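Local atomic coordinates of fatty acid synthase 1, isoform A (Drosophila melanogaster, PDB entry 6FN6), a protein that probably catalyses de novo synthesis of long-chain saturated fatty acids from acetyl-CoA and malonyl-CoA with NADPH, the chain here being its dehydratase, enoylreductase and ketoreductase region. Residues A[18-23]-A[169-174]. Numbering follows the deposited sequence.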
ATOM      1  N   ASP A  18     -22.549 -21.164  25.171  1.00 54.72           N
ATOM      2  CA  ASP A  18     -21.190 -20.664  24.968  1.00 53.04           C
ATOM      3  C   ASP A  18     -20.158 -21.443  25.783  1.00 53.51           C
ATOM      4  O   ASP A  18     -18.958 -21.184  25.686  1.00 46.36           O
ATOM      5  CB  ASP A  18     -21.119 -19.176  25.324  1.00 54.51           C
ATOM      6  CG  ASP A  18     -22.009 -18.327  24.438  1.00 55.43           C
ATOM      7  OD1 ASP A  18     -22.101 -18.627  23.229  1.00 54.26           O
ATOM      8  OD2 ASP A  18     -22.618 -17.364  24.952  1.00 57.10           O
ATOM      9  N   ALA A  19     -20.631 -22.407  26.566  1.00 61.82           N
ATOM     10  CA  ALA A  19     -19.774 -23.156  27.481  1.00 49.91           C
ATOM     11  C   ALA A  19     -18.634 -23.870  26.756  1.00 47.53           C
ATOM     12  O   ALA A  19     -17.521 -23.950  27.275  1.00 46.76           O
ATOM     13  CB  ALA A  19     -20.602 -24.163  28.266  1.00 52.39           C
ATOM     14  N   PHE A  20     -18.917 -24.398  25.569  1.00 51.73           N
ATOM     15  CA  PHE A  20     -17.931 -25.162  24.805  1.00 49.34           C
ATOM     16  C   PHE A  20     -16.624 -24.399  24.562  1.00 46.12           C
ATOM     17  O   PHE A  20     -15.568 -25.008  24.394  1.00 43.29           O
ATOM     18  CB  PHE A  20     -18.528 -25.584  23.460  1.00 49.17           C
ATOM     19  CG  PHE A  20     -18.621 -24.464  22.462  1.00 48.68           C
ATOM     20  CD1 PHE A  20     -19.672 -23.564  22.506  1.00 49.68           C
ATOM     21  CD2 PHE A  20     -17.655 -24.311  21.481  1.00 47.17           C
ATOM     22  CE1 PHE A  20     -19.758 -22.533  21.591  1.00 50.07           C
ATOM     23  CE2 PHE A  20     -17.736 -23.282  20.562  1.00 48.34           C
ATOM     24  CZ  PHE A  20     -18.788 -22.391  20.618  1.00 49.65           C
ATOM     25  N   LEU A  21     -16.696 -23.073  24.551  1.00 44.13           N
ATOM     26  CA  LEU A  21     -15.542 -22.244  24.211  1.00 46.01           C
ATOM     27  C   LEU A  21     -14.353 -22.495  25.140  1.00 44.09           C
ATOM     28  O   LEU A  21     -13.206 -22.227  24.781  1.00 41.45           O
ATOM     29  CB  LEU A  21     -15.924 -20.760  24.255  1.00 51.17           C
ATOM     30  CG  LEU A  21     -16.931 -20.294  23.201  1.00 55.58           C
ATOM     31  CD1 LEU A  21     -17.422 -18.893  23.515  1.00 58.70           C
ATOM     32  CD2 LEU A  21     -16.322 -20.349  21.809  1.00 39.27           C
ATOM     33  N   ALA A  22     -14.627 -23.007  26.334  1.00 44.58           N
ATOM     34  CA  ALA A  22     -13.570 -23.309  27.289  1.00 44.82           C
ATOM     35  C   ALA A  22     -12.610 -24.355  26.724  1.00 44.42           C
ATOM     36  O   ALA A  22     -11.457 -24.445  27.144  1.00 47.71           O
ATOM     37  CB  ALA A  22     -14.164 -23.785  28.601  1.00 47.26           C
ATOM     38  N   GLY A  23     -13.095 -25.150  25.776  1.00 42.13           N
ATOM     39  CA  GLY A  23     -12.282 -26.175  25.150  1.00 40.22           C
ATOM     40  C   GLY A  23     -11.120 -25.623  24.353  1.00 39.52           C
ATOM     41  O   GLY A  23     -10.120 -26.310  24.147  1.00 40.29           O
ATOM     42  N   ASN A 169     -21.506 -27.769  15.144  1.00 46.23           N
ATOM     43  CA  ASN A 169     -20.830 -26.608  15.713  1.00 44.03           C
ATOM     44  C   ASN A 169     -19.771 -26.091  14.739  1.00 41.97           C
ATOM     45  O   ASN A 169     -18.708 -26.691  14.590  1.00 40.57           O
ATOM     46  CB  ASN A 169     -20.198 -26.969  17.062  1.00 43.45           C
ATOM     47  CG  ASN A 169     -19.564 -25.772  17.756  1.00 44.04           C
ATOM     48  OD1 ASN A 169     -18.706 -25.093  17.192  1.00 40.45           O
ATOM     49  ND2 ASN A 169     -19.977 -25.518  18.993  1.00 47.11           N
ATOM     50  N   TRP A 170     -20.064 -24.971  14.085  1.00 43.15           N
ATOM     51  CA  TRP A 170     -19.178 -24.425  13.058  1.00 40.44           C
ATOM     52  C   TRP A 170     -17.875 -23.885  13.634  1.00 38.36           C
ATOM     53  O   TRP A 170     -16.827 -23.992  12.999  1.00 37.00           O
ATOM     54  CB  TRP A 170     -19.893 -23.324  12.271  1.00 41.32           C
ATOM     55  CG  TRP A 170     -20.989 -23.838  11.390  1.00 49.17           C
ATOM     56  CD1 TRP A 170     -22.304 -24.001  11.719  1.00 51.57           C
ATOM     57  CD2 TRP A 170     -20.861 -24.268  10.029  1.00 48.96           C
ATOM     58  NE1 TRP A 170     -23.001 -24.501  10.646  1.00 54.07           N
ATOM     59  CE2 TRP A 170     -22.138 -24.673   9.597  1.00 51.24           C
ATOM     60  CE3 TRP A 170     -19.789 -24.345   9.136  1.00 47.79           C
ATOM     61  CZ2 TRP A 170     -22.371 -25.150   8.309  1.00 52.98           C
ATOM     62  CZ3 TRP A 170     -20.025 -24.819   7.859  1.00 49.74           C
ATOM     63  CH2 TRP A 170     -21.305 -25.214   7.458  1.00 50.57           C
ATOM     64  N   ILE A 171     -17.936 -23.298  14.824  1.00 38.36           N
ATOM     65  CA  ILE A 171     -16.739 -22.738  15.443  1.00 36.76           C
ATOM     66  C   ILE A 171     -15.706 -23.836  15.677  1.00 35.72           C
ATOM     67  O   ILE A 171     -14.561 -23.724  15.239  1.00 34.29           O
ATOM     68  CB  ILE A 171     -17.081 -22.007  16.756  1.00 37.42           C
ATOM     69  CG1 ILE A 171     -17.970 -20.795  16.461  1.00 38.52           C
ATOM     70  CG2 ILE A 171     -15.798 -21.590  17.495  1.00 36.08           C
ATOM     71  CD1 ILE A 171     -18.511 -20.097  17.696  1.00 40.44           C
ATOM     72  N   SER A 172     -16.109 -24.902  16.356  1.00 47.91           N
ATOM     73  CA  SER A 172     -15.186 -25.988  16.661  1.00 46.60           C
ATOM     74  C   SER A 172     -14.678 -26.621  15.372  1.00 44.46           C
ATOM     75  O   SER A 172     -13.484 -26.888  15.230  1.00 41.36           O
ATOM     76  CB  SER A 172     -15.854 -27.044  17.546  1.00 49.43           C
ATOM     77  OG  SER A 172     -16.689 -27.903  16.789  1.00 51.93           O
ATOM     78  N   PHE A 173     -15.589 -26.859  14.434  1.00 40.04           N
ATOM     79  CA  PHE A 173     -15.231 -27.535  13.197  1.00 38.75           C
ATOM     80  C   PHE A 173     -14.202 -26.744  12.396  1.00 39.61           C
ATOM     81  O   PHE A 173     -13.184 -27.290  11.968  1.00 40.73           O
ATOM     82  CB  PHE A 173     -16.469 -27.780  12.339  1.00 40.35           C
ATOM     83  CG  PHE A 173     -16.154 -28.337  10.985  1.00 40.48           C
ATOM     84  CD1 PHE A 173     -15.918 -29.690  10.819  1.00 42.27           C
ATOM     85  CD2 PHE A 173     -16.079 -27.507   9.881  1.00 41.01           C
ATOM     86  CE1 PHE A 173     -15.619 -30.206   9.574  1.00 42.20           C
ATOM     87  CE2 PHE A 173     -15.780 -28.019   8.634  1.00 41.34           C
ATOM     88  CZ  PHE A 173     -15.549 -29.369   8.479  1.00 41.22           C
ATOM     89  N   MET A 174     -14.466 -25.457  12.189  1.00 38.62           N
ATOM     90  CA  MET A 174     -13.550 -24.621  11.429  1.00 39.53           C
ATOM     91  C   MET A 174     -12.226 -24.471  12.174  1.00 39.99           C
ATOM     92  O   MET A 174     -11.174 -24.340  11.554  1.00 41.05           O
ATOM     93  CB  MET A 174     -14.176 -23.251  11.139  1.00 41.95           C
ATOM     94  CG  MET A 174     -15.224 -23.292  10.024  1.00 43.23           C
ATOM     95  SD  MET A 174     -15.624 -21.684   9.302  1.00 40.30           S
ATOM     96  CE  MET A 174     -16.474 -20.884  10.664  1.00 40.44           C
TER
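Phe20 meets Asn169 and Ile171 where the two halves of the double-hotdog dehydratase domain face each other: residues 20-23 form a 3-10 turn in the N-terminal hotdog, and Asn169 is the N-cap of helix 170-183 in the C-terminal one. The Asn169 amide nitrogen ND2 stands above the middle of the Phe20 ring, 3.5 Å from CE2, and the amide plane is turned 75° from the ring plane, so the amide points at the ring rather than stacking flat on it. Leu21 CG covers the opposite face, nearer the rim. At the ring edge, Ile171 CD1 lies in plane, 3.7 Å from Phe20 CZ. A chi1 of 75° sets Phe20 CG between its own N and C, and from there the ring reaches Asn169 and Ile171. Cutting Phe20 back to an alanine is likely to leave Asn169 ND2 without its ring face and open a gap beside Ile171 CD1. Ile171 lies near His24 and Asp175, the probable proton acceptor and donor, consistent with a contact close to the dehydratase site. The extended first torsion of Asn169 lets one amide serve both partners: with ND2 over the ring, OD1 accepts the capping bond from Ser172 N at 2.7 Å, nearly straight at 179°.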